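Local coordinates for protein homoserine dehydrogenase (PDB 4PG7) that catalyses the NAD(P)-dependent interconversion of homoserine and aspartate semialdehyde in the aspartic acid pathway, a reaction that proceeds by hydride transfer, at residues Val220-Lys225 / Ala281-Thr286; Asp260-Lys265 / Ala416-Gly421; Asn376-Val381 / Ala408-Gln413; Glu423-Glu428 / Asp438-Val443; Leu429-Lys432 / Glu436-Lys439. One frame throughout, in Å; residues are numbered along the deposited sequence.

In the fold
Contacts 3 to 5 lie within the C-terminal ACT domain, and contact 2 joins helix 253-262 and strand 264-275 to its strand 414-422. Contact 1 lies nearer the centre of the molecule, where helix 220-234 packs on strand 278-289. That strand also pairs with strand 436-444, so the sheet links contact 1 to contacts 4 and 5. Contacts 1, 2 and 3 are buried: methyls meet in contact 1, methyls and a tyrosine hydroxyl in contact 2, a methyl and an aromatic face in contact 3. Contacts 4 and 5, partly buried, share helix 427-432, strand 436-444 and the lysine-pocket residues D438 and K439. Contact 5 has apolar packing and a water bridge; in contact 4 polar side chains meet a valine and the water link is weak on one side.

Contact 1: Val220-Lys225 / Ala281-Thr286; sequences VDAARK and ASVEPT
A222 and A223 of helix segment 220-225 meet a single side chain of strand 281-286, V283. The network at the start of the segment comes from D221: its OD2 receives K225 NZ at 2.7 Å, on the syn side of the carboxylate, and also bonds to N179. A222 then points its methyl at the strand, with CB 3.8 Å from V283 CG1. At A223 the backbone approaches as well, since V283 CG2 lies 3.5 Å from A223 CA, while the methyl-to-methyl distance, A223 CB to V283 CG2, is 3.9 Å. With CG1 anti to its backbone N (chi1 173°), V283 sets that branch against the A222 methyl, while CG2 rests on the backbone between A222 and A223. R224 points away from the strand; its NH2 makes a weak bond to D221 OD1 and a salt bridge to D215. K225 likewise carries its amino end away, where L178 O is a second acceptor. V283 also touches L268 of strand 264-275, and A223 touches L240. The helix is thus two-sided, with paired charges on one flank and small methyls on the other, and the alanines let its backbone come close enough for a valine branch to rest directly on it.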
# COMPACT_ATOMS: atom_id res chain seq x y z
N VAL A 220 -1.23 -16.84 16.57
CA VAL A 220 -2.63 -17.20 16.28
C VAL A 220 -3.33 -16.05 15.54
O VAL A 220 -3.98 -16.27 14.50
CB VAL A 220 -3.43 -17.57 17.56
CG1 VAL A 220 -4.86 -17.95 17.21
CG2 VAL A 220 -2.74 -18.71 18.30
N ASP A 221 -3.18 -14.84 16.05
CA ASP A 221 -3.74 -13.64 15.39
C ASP A 221 -3.27 -13.53 13.96
O ASP A 221 -4.06 -13.28 13.05
CB ASP A 221 -3.34 -12.36 16.15
CG ASP A 221 -3.82 -11.11 15.45
OD1 ASP A 221 -5.04 -11.04 15.21
OD2 ASP A 221 -2.99 -10.19 15.14
N ALA A 222 -1.96 -13.72 13.76
CA ALA A 222 -1.38 -13.67 12.43
C ALA A 222 -1.95 -14.78 11.53
O ALA A 222 -2.22 -14.54 10.35
CB ALA A 222 0.12 -13.77 12.51
N ALA A 223 -2.16 -15.97 12.08
CA ALA A 223 -2.73 -17.08 11.30
C ALA A 223 -4.17 -16.79 10.86
O ALA A 223 -4.55 -17.07 9.72
CB ALA A 223 -2.66 -18.39 12.07
N ARG A 224 -4.95 -16.17 11.73
CA ARG A 224 -6.30 -15.73 11.33
C ARG A 224 -6.23 -14.75 10.17
O ARG A 224 -6.99 -14.86 9.22
CB ARG A 224 -7.06 -15.14 12.52
CG ARG A 224 -7.40 -16.18 13.58
CD ARG A 224 -8.37 -15.65 14.63
NE ARG A 224 -7.85 -14.44 15.24
CZ ARG A 224 -7.28 -14.35 16.44
NH1 ARG A 224 -7.15 -15.41 17.22
NH2 ARG A 224 -6.84 -13.16 16.87
N LYS A 225 -5.31 -13.80 10.22
CA LYS A 225 -5.17 -12.84 9.13
C LYS A 225 -4.68 -13.46 7.84
O LYS A 225 -5.02 -12.99 6.76
CB LYS A 225 -4.28 -11.66 9.55
CG LYS A 225 -5.00 -10.75 10.55
CD LYS A 225 -4.04 -9.77 11.21
CE LYS A 225 -4.75 -8.92 12.26
NZ LYS A 225 -3.74 -8.41 13.23
N ALA A 281 -0.38 -22.25 3.34
CA ALA A 281 -0.44 -21.09 4.24
C ALA A 281 0.34 -21.37 5.52
O ALA A 281 0.28 -22.47 6.04
CB ALA A 281 -1.87 -20.77 4.58
N SER A 282 1.06 -20.36 6.01
CA SER A 282 1.88 -20.50 7.21
C SER A 282 2.12 -19.19 7.93
O SER A 282 2.01 -18.11 7.36
CB SER A 282 3.24 -21.11 6.85
OG SER A 282 3.88 -20.35 5.83
N VAL A 283 2.47 -19.33 9.20
CA VAL A 283 2.92 -18.23 10.02
C VAL A 283 4.12 -18.78 10.77
O VAL A 283 3.99 -19.76 11.48
CB VAL A 283 1.86 -17.83 11.04
CG1 VAL A 283 2.41 -16.81 12.02
CG2 VAL A 283 0.65 -17.26 10.35
N GLU A 284 5.28 -18.14 10.64
CA GLU A 284 6.43 -18.55 11.43
C GLU A 284 7.58 -17.57 11.37
O GLU A 284 7.66 -16.74 10.45
CB GLU A 284 6.92 -19.95 11.02
CG GLU A 284 7.42 -20.01 9.61
CD GLU A 284 7.68 -21.45 9.16
OE1 GLU A 284 8.38 -22.21 9.87
OE2 GLU A 284 7.19 -21.79 8.08
N PRO A 285 8.50 -17.66 12.34
CA PRO A 285 9.73 -16.87 12.29
C PRO A 285 10.53 -17.19 11.03
O PRO A 285 10.70 -18.35 10.68
CB PRO A 285 10.50 -17.33 13.54
CG PRO A 285 9.46 -17.88 14.45
CD PRO A 285 8.40 -18.46 13.57
N THR A 286 10.93 -16.13 10.33
CA THR A 286 11.45 -16.20 8.98
C THR A 286 12.59 -15.21 8.86
O THR A 286 12.49 -14.07 9.32
CB THR A 286 10.33 -15.83 7.99
OG1 THR A 286 9.25 -16.76 8.14
CG2 THR A 286 10.79 -15.84 6.57

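Contact 2: Asp260-Lys265 / Ala416-Gly421; sequences DQLGYK and AAVIVG
V418 holds CG1 anti to its backbone N (chi1 168°), which spreads its two methyls towards different partners, CG2 to L262 and CG1 to Y264. L262 turns CG away from its own carbonyl carbon (chi1 -67°), and its CD1 branch does the touching; Y264 lays its ring out towards V418. L262 CD1 packs 3.7 Å from V418 CG2, the two side chains overlapping side by side and pointing opposite ways. Y264 meets V418 head-on, through its phenol end: OH is 3.8 Å from V418 CG1, and CZ is 4.3 Å from the same methyl, which sits obliquely to the ring. Within the segment, L262 CB lies in plane at the edge of the Y264 ring. G263, between these two residues, has positive phi and closes helix 253-262 in a Schellman motif, its N bonded to D260 O at 3.0 Å. This turn lets L262, just before the glycine, and Y264, on the following strand, face the same valine. The contact therefore brings the end of helix 253-262 and the start of strand 264-275 against strand 414-422 of the ACT-domain sheet. F378 of strand 375-382 touches both L262 and V418, L262 O accepts a hydrogen bond from R406 of strand 404-411, and Y264 also packs on V443 of strand 436-444.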
# COMPACT_ATOMS: atom_id res chain seq x y z
N ASP A 260 21.69 -11.65 11.56
CA ASP A 260 22.22 -10.34 11.25
C ASP A 260 23.55 -10.44 10.51
O ASP A 260 23.76 -9.76 9.47
CB ASP A 260 22.43 -9.53 12.52
CG ASP A 260 23.06 -8.19 12.21
OD1 ASP A 260 22.45 -7.38 11.48
OD2 ASP A 260 24.21 -7.98 12.59
N GLN A 261 24.48 -11.23 11.06
CA GLN A 261 25.80 -11.40 10.44
C GLN A 261 25.70 -12.02 9.03
O GLN A 261 26.50 -11.71 8.19
CB GLN A 261 26.77 -12.19 11.33
CG GLN A 261 26.94 -13.68 11.02
CD GLN A 261 28.04 -14.37 11.84
OE1 GLN A 261 29.12 -14.62 11.32
NE2 GLN A 261 27.75 -14.71 13.11
N LEU A 262 24.72 -12.88 8.82
CA LEU A 262 24.46 -13.45 7.49
C LEU A 262 23.74 -12.53 6.49
O LEU A 262 23.57 -12.89 5.31
CB LEU A 262 23.66 -14.74 7.64
CG LEU A 262 24.43 -15.88 8.32
CD1 LEU A 262 23.45 -16.88 8.87
CD2 LEU A 262 25.38 -16.53 7.34
N GLY A 263 23.26 -11.39 6.95
CA GLY A 263 22.57 -10.41 6.10
C GLY A 263 21.05 -10.39 6.19
O GLY A 263 20.40 -9.92 5.26
N TYR A 264 20.49 -10.89 7.29
CA TYR A 264 19.05 -11.06 7.44
C TYR A 264 18.52 -10.50 8.75
O TYR A 264 19.24 -10.48 9.75
CB TYR A 264 18.67 -12.55 7.41
CG TYR A 264 19.05 -13.26 6.14
CD1 TYR A 264 18.17 -13.32 5.05
CD2 TYR A 264 20.32 -13.82 6.00
CE1 TYR A 264 18.55 -13.95 3.87
CE2 TYR A 264 20.71 -14.47 4.83
CZ TYR A 264 19.82 -14.52 3.76
OH TYR A 264 20.20 -15.17 2.61
N LYS A 265 17.26 -10.07 8.73
CA LYS A 265 16.48 -9.80 9.92
C LYS A 265 15.57 -10.99 10.17
O LYS A 265 15.34 -11.80 9.28
CB LYS A 265 15.63 -8.56 9.71
CG LYS A 265 16.46 -7.29 9.64
CD LYS A 265 15.56 -6.10 9.82
CE LYS A 265 16.35 -4.84 10.07
NZ LYS A 265 15.48 -3.67 9.75
N ALA A 416 25.10 -22.56 12.27
CA ALA A 416 23.90 -22.30 11.49
C ALA A 416 24.30 -22.31 10.04
O ALA A 416 25.42 -21.94 9.70
CB ALA A 416 23.30 -20.96 11.87
N ALA A 417 23.37 -22.72 9.18
CA ALA A 417 23.58 -22.70 7.74
C ALA A 417 22.38 -22.03 7.10
O ALA A 417 21.26 -22.30 7.47
CB ALA A 417 23.71 -24.12 7.20
N VAL A 418 22.63 -21.17 6.12
CA VAL A 418 21.58 -20.71 5.24
C VAL A 418 21.81 -21.37 3.89
O VAL A 418 22.88 -21.24 3.30
CB VAL A 418 21.54 -19.16 5.12
CG1 VAL A 418 20.62 -18.71 3.98
CG2 VAL A 418 21.13 -18.55 6.45
N ILE A 419 20.77 -22.04 3.42
CA ILE A 419 20.84 -22.78 2.19
C ILE A 419 19.77 -22.21 1.27
O ILE A 419 18.59 -22.14 1.64
CB ILE A 419 20.59 -24.27 2.42
CG1 ILE A 419 21.51 -24.80 3.52
CG2 ILE A 419 20.84 -25.04 1.15
CD1 ILE A 419 20.92 -25.95 4.29
N VAL A 420 20.18 -21.79 0.09
CA VAL A 420 19.27 -21.18 -0.86
C VAL A 420 19.04 -22.15 -2.00
O VAL A 420 19.98 -22.70 -2.54
CB VAL A 420 19.85 -19.85 -1.40
CG1 VAL A 420 19.00 -19.31 -2.56
CG2 VAL A 420 19.94 -18.83 -0.29
N GLY A 421 17.77 -22.38 -2.35
CA GLY A 421 17.42 -23.12 -3.56
C GLY A 421 17.24 -24.63 -3.42
O GLY A 421 17.68 -25.38 -4.26

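Contact 3: Asn376-Val381 / Ala408-Gln413; sequences NFFVVV and ANYDNQ
V380 and Y410 carry most of this contact through a CH-pi interaction. V380 CG1 stands 3.6 Å from the centroid of the Y410 ring and just 5° off its normal, so the methyl sits over the middle of one face. The side chains cross at about a right angle: Y410 has CG anti to its backbone N (chi1 -177°), and its ring extends across the strand direction towards V380. Apolar contacts add to this. V380 CG2 touches the ring rim at Y410 CE1, 3.7 Å away, while F378 CZ comes near the same CE1 at 4.5 Å, close to the plane of the tyrosine ring. Polar bonds hold the tyrosine and the bulge. Y410 OH is hydrogen-bonded to D255, which fixes the far end of the ring, and D411 OD1 receives N412 N at 2.6 Å from above its carboxylate plane. Y410 and D411 form a classic beta bulge against strand 414-422. In the ACT-domain sheet that strand lies between strands 375-382 and 404-411, pairing antiparallel with each, so V380 and Y410 meet across it. Helix 253-262 covers this side, with V258 touching both F378 and Y410.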
# COMPACT_ATOMS: atom_id res chain seq x y z
N ASN A 376 14.22 -21.74 0.68
CA ASN A 376 15.46 -21.43 1.35
C ASN A 376 15.28 -21.62 2.84
O ASN A 376 14.20 -21.37 3.39
CB ASN A 376 15.88 -20.01 1.05
CG ASN A 376 15.63 -19.63 -0.39
OD1 ASN A 376 16.07 -20.31 -1.30
ND2 ASN A 376 14.87 -18.56 -0.59
N PHE A 377 16.35 -22.03 3.51
CA PHE A 377 16.24 -22.44 4.92
C PHE A 377 17.40 -21.98 5.75
O PHE A 377 18.54 -21.94 5.27
CB PHE A 377 16.13 -23.95 4.98
CG PHE A 377 14.94 -24.50 4.25
CD1 PHE A 377 13.73 -24.67 4.91
CD2 PHE A 377 15.03 -24.87 2.89
CE1 PHE A 377 12.62 -25.18 4.23
CE2 PHE A 377 13.93 -25.39 2.22
CZ PHE A 377 12.73 -25.54 2.89
N PHE A 378 17.11 -21.71 7.02
CA PHE A 378 18.11 -21.39 8.03
C PHE A 378 18.06 -22.53 9.02
O PHE A 378 17.05 -22.77 9.64
CB PHE A 378 17.71 -20.09 8.73
CG PHE A 378 18.52 -19.74 9.95
CD1 PHE A 378 19.80 -19.24 9.84
CD2 PHE A 378 17.95 -19.77 11.21
CE1 PHE A 378 20.52 -18.84 10.97
CE2 PHE A 378 18.66 -19.37 12.33
CZ PHE A 378 19.95 -18.90 12.21
N VAL A 379 19.17 -23.25 9.15
CA VAL A 379 19.21 -24.48 9.92
C VAL A 379 20.23 -24.32 11.04
O VAL A 379 21.37 -23.99 10.78
CB VAL A 379 19.65 -25.67 9.04
CG1 VAL A 379 19.64 -26.95 9.88
CG2 VAL A 379 18.75 -25.83 7.83
N VAL A 380 19.81 -24.57 12.28
CA VAL A 380 20.69 -24.52 13.45
C VAL A 380 20.94 -25.92 13.98
O VAL A 380 19.98 -26.67 14.23
CB VAL A 380 20.05 -23.71 14.58
CG1 VAL A 380 21.00 -23.62 15.76
CG2 VAL A 380 19.70 -22.32 14.08
N VAL A 381 22.21 -26.29 14.08
CA VAL A 381 22.62 -27.60 14.56
C VAL A 381 23.46 -27.43 15.83
O VAL A 381 24.32 -26.54 15.89
CB VAL A 381 23.43 -28.41 13.51
CG1 VAL A 381 22.58 -28.65 12.28
CG2 VAL A 381 24.70 -27.68 13.13
N ALA A 408 27.71 -20.28 9.63
CA ALA A 408 28.14 -19.33 10.64
C ALA A 408 28.21 -20.03 11.99
O ALA A 408 27.47 -21.00 12.24
CB ALA A 408 27.16 -18.19 10.74
N ASN A 409 29.08 -19.50 12.86
CA ASN A 409 29.11 -19.87 14.25
C ASN A 409 27.83 -19.39 14.91
O ASN A 409 27.39 -18.30 14.67
CB ASN A 409 30.30 -19.23 14.97
CG ASN A 409 31.62 -19.82 14.53
OD1 ASN A 409 32.48 -19.13 14.01
ND2 ASN A 409 31.78 -21.10 14.74
N TYR A 410 27.23 -20.23 15.73
CA TYR A 410 26.00 -19.88 16.39
C TYR A 410 26.25 -19.76 17.88
O TYR A 410 25.88 -18.77 18.48
CB TYR A 410 24.96 -20.95 16.09
CG TYR A 410 23.58 -20.73 16.64
CD1 TYR A 410 22.61 -20.08 15.88
CD2 TYR A 410 23.22 -21.21 17.90
CE1 TYR A 410 21.33 -19.91 16.35
CE2 TYR A 410 21.93 -21.04 18.38
CZ TYR A 410 20.99 -20.38 17.60
OH TYR A 410 19.70 -20.22 18.04
N ASP A 411 26.84 -20.80 18.45
CA ASP A 411 27.18 -20.85 19.87
C ASP A 411 28.23 -21.97 20.00
O ASP A 411 28.68 -22.52 18.99
CB ASP A 411 25.93 -21.14 20.70
CG ASP A 411 26.09 -20.79 22.16
OD1 ASP A 411 27.23 -20.51 22.59
OD2 ASP A 411 25.08 -20.82 22.90
N ASN A 412 28.61 -22.31 21.23
CA ASN A 412 29.56 -23.41 21.48
C ASN A 412 29.12 -24.75 20.88
O ASN A 412 28.06 -25.26 21.22
CB ASN A 412 29.78 -23.58 22.98
CG ASN A 412 30.40 -22.35 23.62
OD1 ASN A 412 31.40 -21.80 23.11
ND2 ASN A 412 29.84 -21.91 24.74
N GLN A 413 29.92 -25.31 19.99
CA GLN A 413 29.56 -26.51 19.22
C GLN A 413 28.19 -26.39 18.50
O GLN A 413 27.50 -27.40 18.28
CB GLN A 413 29.58 -27.76 20.12
CG GLN A 413 30.98 -28.12 20.61
CD GLN A 413 31.02 -29.42 21.41
OE1 GLN A 413 32.03 -30.11 21.41
NE2 GLN A 413 29.91 -29.76 22.08

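Contact 4: Glu423-Glu428 / Asp438-Val443; sequences ESSPEE and DKVYPV. With LYS (lysine), chain K.
S425 and E427, at the start of the second helix of the ACT domain, pack against V440 of the strand that ends its beta-alpha-beta-beta-alpha-beta fold. The helix opens with an ST turn, in which S425 OG accepts E427 N at 3.2 Å, and P426 occupies the N-cap position. With CG anti to its backbone N (chi1 170°), E427 stretches its chain over V440: OE1 lies 3.6 Å from V440 CG2 and CB 4.0 Å from the same methyl. The other branch, V440 CG1, faces S425 OG at a looser 4.2 Å, so the valine is met by two polar groups and a methylene carbon. V440 also packs on F377 of strand 375-382. Beyond it, one water links helix and strand, donating to D438 O and, weakly, to E427 OE2. K439 points away from the helix, on the side of the bound lysine, and its chain runs alongside that ligand, with CD 3.5 Å from the ligand CD. D255 forms a salt bridge with K439 NZ, which also donates to Y441 OH at 3.1 Å.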
# COMPACT_ATOMS: atom_id res chain seq x y z
N GLU A 423 14.38 -27.88 -2.80
CA GLU A 423 12.98 -28.20 -3.07
C GLU A 423 12.21 -28.38 -1.78
O GLU A 423 11.02 -28.06 -1.70
CB GLU A 423 12.87 -29.48 -3.95
CG GLU A 423 11.66 -29.50 -4.87
N SER A 424 12.87 -28.88 -0.73
CA SER A 424 12.22 -29.03 0.57
C SER A 424 13.21 -28.94 1.73
O SER A 424 14.42 -28.89 1.52
CB SER A 424 11.48 -30.37 0.61
OG SER A 424 12.29 -31.36 0.05
N SER A 425 12.68 -28.90 2.95
CA SER A 425 13.51 -28.81 4.15
C SER A 425 14.55 -29.92 4.19
O SER A 425 14.21 -31.08 3.98
CB SER A 425 12.67 -28.85 5.41
OG SER A 425 13.48 -28.76 6.58
N PRO A 426 15.82 -29.57 4.43
CA PRO A 426 16.85 -30.56 4.63
C PRO A 426 16.91 -31.11 6.06
O PRO A 426 17.89 -31.78 6.42
CB PRO A 426 18.13 -29.78 4.34
CG PRO A 426 17.82 -28.43 4.86
CD PRO A 426 16.37 -28.21 4.56
N GLU A 427 15.93 -30.81 6.89
CA GLU A 427 15.98 -31.18 8.31
C GLU A 427 16.12 -32.70 8.52
O GLU A 427 16.96 -33.13 9.30
CB GLU A 427 14.76 -30.64 9.08
CG GLU A 427 14.64 -31.19 10.49
CD GLU A 427 13.73 -30.38 11.40
OE1 GLU A 427 13.05 -29.44 10.94
OE2 GLU A 427 13.72 -30.70 12.62
N GLU A 428 15.30 -33.49 7.86
CA GLU A 428 15.34 -34.95 8.05
C GLU A 428 16.65 -35.52 7.57
O GLU A 428 17.25 -36.37 8.20
CB GLU A 428 14.21 -35.62 7.27
CG GLU A 428 12.83 -35.38 7.88
CD GLU A 428 11.81 -36.40 7.42
OE1 GLU A 428 10.64 -36.28 7.88
OE2 GLU A 428 12.14 -37.32 6.61
N ASP A 438 18.47 -28.11 15.93
CA ASP A 438 17.72 -27.37 16.93
C ASP A 438 16.44 -26.87 16.30
O ASP A 438 15.36 -27.12 16.79
CB ASP A 438 18.54 -26.19 17.44
CG ASP A 438 17.79 -25.33 18.46
OD1 ASP A 438 16.89 -25.83 19.16
OD2 ASP A 438 18.11 -24.14 18.58
N LYS A 439 16.58 -26.19 15.17
CA LYS A 439 15.42 -25.72 14.46
C LYS A 439 15.77 -25.24 13.07
O LYS A 439 16.94 -25.06 12.73
CB LYS A 439 14.80 -24.57 15.23
CG LYS A 439 15.71 -23.38 15.37
CD LYS A 439 15.23 -22.54 16.54
CE LYS A 439 16.16 -21.37 16.80
NZ LYS A 439 15.71 -20.68 18.05
N VAL A 440 14.72 -25.02 12.30
CA VAL A 440 14.82 -24.57 10.93
C VAL A 440 13.82 -23.46 10.76
O VAL A 440 12.64 -23.61 11.11
CB VAL A 440 14.51 -25.72 9.93
CG1 VAL A 440 14.54 -25.23 8.49
CG2 VAL A 440 15.50 -26.87 10.10
N TYR A 441 14.29 -22.33 10.24
CA TYR A 441 13.41 -21.24 9.85
C TYR A 441 13.49 -21.06 8.33
O TYR A 441 14.56 -21.21 7.76
CB TYR A 441 13.84 -19.94 10.50
CG TYR A 441 13.78 -19.85 12.00
CD1 TYR A 441 12.95 -20.65 12.76
CD2 TYR A 441 14.51 -18.87 12.66
CE1 TYR A 441 12.90 -20.52 14.14
CE2 TYR A 441 14.46 -18.74 14.04
CZ TYR A 441 13.64 -19.55 14.77
OH TYR A 441 13.58 -19.39 16.14
N PRO A 442 12.37 -20.72 7.69
CA PRO A 442 12.46 -20.35 6.27
C PRO A 442 13.22 -19.06 6.09
O PRO A 442 13.34 -18.26 7.04
CB PRO A 442 10.99 -20.16 5.83
CG PRO A 442 10.22 -20.03 7.07
CD PRO A 442 10.99 -20.66 8.20
N VAL A 443 13.76 -18.87 4.89
CA VAL A 443 14.50 -17.68 4.53
C VAL A 443 13.86 -17.11 3.29
O VAL A 443 13.65 -17.85 2.31
CB VAL A 443 15.99 -18.00 4.26
CG1 VAL A 443 16.73 -16.76 3.81
CG2 VAL A 443 16.65 -18.61 5.49
N LYS K . 15.96 -21.72 22.58
CA LYS K . 14.94 -22.67 22.00
C LYS K . 15.57 -23.94 21.45
O LYS K . 15.02 -24.57 20.52
CB LYS K . 14.14 -21.98 20.90
CG LYS K . 12.87 -22.71 20.51
CD LYS K . 12.77 -22.92 19.01
CE LYS K . 11.56 -23.78 18.70
NZ LYS K . 11.38 -24.05 17.25
OXT LYS K . 16.63 -24.37 21.93
O HOH W 1 12.96 -28.42 15.06

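Contact 5: Leu429-Lys432 / Glu436-Lys439; sequences LITK and EVDK. With LYS (lysine), chain K.
I430 and T431, neighbours on helix 429-432, both press on one methyl of V437. The apolar part is I430 CG2 against V437 CG2 at 3.7 Å, the two side chains crossing at about a right angle. T431 OG1 packs on the same methyl, 3.6 Å from V437 CG2. In V437, CG1 is anti to the backbone N (chi1 175°), which leaves CG2 as the branch directed at the helix. I430 is also surrounded by V379 and V381 of strand 375-382 and by L395 and I398 of helix 388-398, which buries it in the apolar layer between the sheet and the two helices of the ACT domain. Here helix 427-432 turns into strand 436-444 through a three-residue loop, the last helix-to-strand step of the fold, with Y435 of that loop packed on I430.

The polar part begins with the hydrogen bond of T431 OG1 to E427 O, one helical turn back. A water donates to T431 OG1 at 2.7 Å and accepts V437 N at 2.8 Å, so this backbone NH of strand 436-444 is tied to the helix. Further along, a classic beta bulge sets D438 and K439 opposite V380, with a probable bond from D438 N to V380 O at 2.7 Å. A second probable bond joins V380 N to K439 O. The ligand contact lies beyond the bulge. D438 has CG anti to its backbone N (chi1 178°) and turns its carboxylate away from the helix towards the carboxylate of the bound lysine, where D438 OD1 is 2.6 Å from the ligand O.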
# COMPACT_ATOMS: atom_id res chain seq x y z
N LEU A 429 17.09 -35.02 6.42
CA LEU A 429 18.32 -35.44 5.84
C LEU A 429 19.51 -35.17 6.78
O LEU A 429 20.35 -36.05 7.02
CB LEU A 429 18.49 -34.71 4.51
CG LEU A 429 19.84 -34.87 3.84
CD1 LEU A 429 20.03 -36.31 3.39
CD2 LEU A 429 19.91 -33.92 2.65
N ILE A 430 19.57 -33.96 7.31
CA ILE A 430 20.66 -33.57 8.22
C ILE A 430 20.60 -34.43 9.49
O ILE A 430 21.64 -34.85 10.00
CB ILE A 430 20.61 -32.06 8.49
CG1 ILE A 430 21.01 -31.32 7.20
CG2 ILE A 430 21.55 -31.65 9.61
CD1 ILE A 430 20.68 -29.85 7.18
N THR A 431 19.39 -34.70 9.96
CA THR A 431 19.14 -35.56 11.12
C THR A 431 19.62 -36.98 10.90
O THR A 431 20.32 -37.53 11.76
CB THR A 431 17.65 -35.52 11.51
OG1 THR A 431 17.30 -34.19 11.91
CG2 THR A 431 17.34 -36.48 12.66
N LYS A 432 19.33 -37.57 9.74
CA LYS A 432 19.80 -38.93 9.47
C LYS A 432 21.32 -39.03 9.30
O LYS A 432 21.88 -40.12 9.43
CB LYS A 432 19.01 -39.59 8.32
CG LYS A 432 19.36 -39.08 6.94
CD LYS A 432 19.29 -40.13 5.82
CE LYS A 432 18.44 -39.68 4.64
NZ LYS A 432 18.64 -40.55 3.44
N GLU A 436 22.15 -33.05 15.42
CA GLU A 436 21.03 -32.57 16.18
C GLU A 436 20.60 -31.25 15.60
O GLU A 436 21.35 -30.28 15.69
CB GLU A 436 21.44 -32.35 17.63
CG GLU A 436 20.29 -31.92 18.52
CD GLU A 436 19.16 -32.93 18.60
OE1 GLU A 436 19.37 -34.12 18.30
OE2 GLU A 436 18.07 -32.53 18.99
N VAL A 437 19.42 -31.21 15.01
CA VAL A 437 18.90 -29.99 14.45
C VAL A 437 18.06 -29.30 15.51
O VAL A 437 17.06 -29.83 15.94
CB VAL A 437 18.02 -30.28 13.20
CG1 VAL A 437 17.37 -29.00 12.69
CG2 VAL A 437 18.86 -30.93 12.10
N ASP A 438 18.47 -28.11 15.93
CA ASP A 438 17.72 -27.37 16.93
C ASP A 438 16.44 -26.87 16.30
O ASP A 438 15.36 -27.12 16.79
CB ASP A 438 18.54 -26.19 17.44
CG ASP A 438 17.79 -25.33 18.46
OD1 ASP A 438 16.89 -25.83 19.16
OD2 ASP A 438 18.11 -24.14 18.58
N LYS A 439 16.58 -26.19 15.17
CA LYS A 439 15.42 -25.72 14.46
C LYS A 439 15.77 -25.24 13.07
O LYS A 439 16.94 -25.06 12.73
CB LYS A 439 14.80 -24.57 15.23
CG LYS A 439 15.71 -23.38 15.37
CD LYS A 439 15.23 -22.54 16.54
CE LYS A 439 16.16 -21.37 16.80
NZ LYS A 439 15.71 -20.68 18.05
N LYS K . 15.96 -21.72 22.58
CA LYS K . 14.94 -22.67 22.00
C LYS K . 15.57 -23.94 21.45
O LYS K . 15.02 -24.57 20.52
CB LYS K . 14.14 -21.98 20.90
CG LYS K . 12.87 -22.71 20.51
CD LYS K . 12.77 -22.92 19.01
CE LYS K . 11.56 -23.78 18.70
NZ LYS K . 11.38 -24.05 17.25
OXT LYS K . 16.63 -24.37 21.93
O HOH W 2 18.05 -33.61 14.48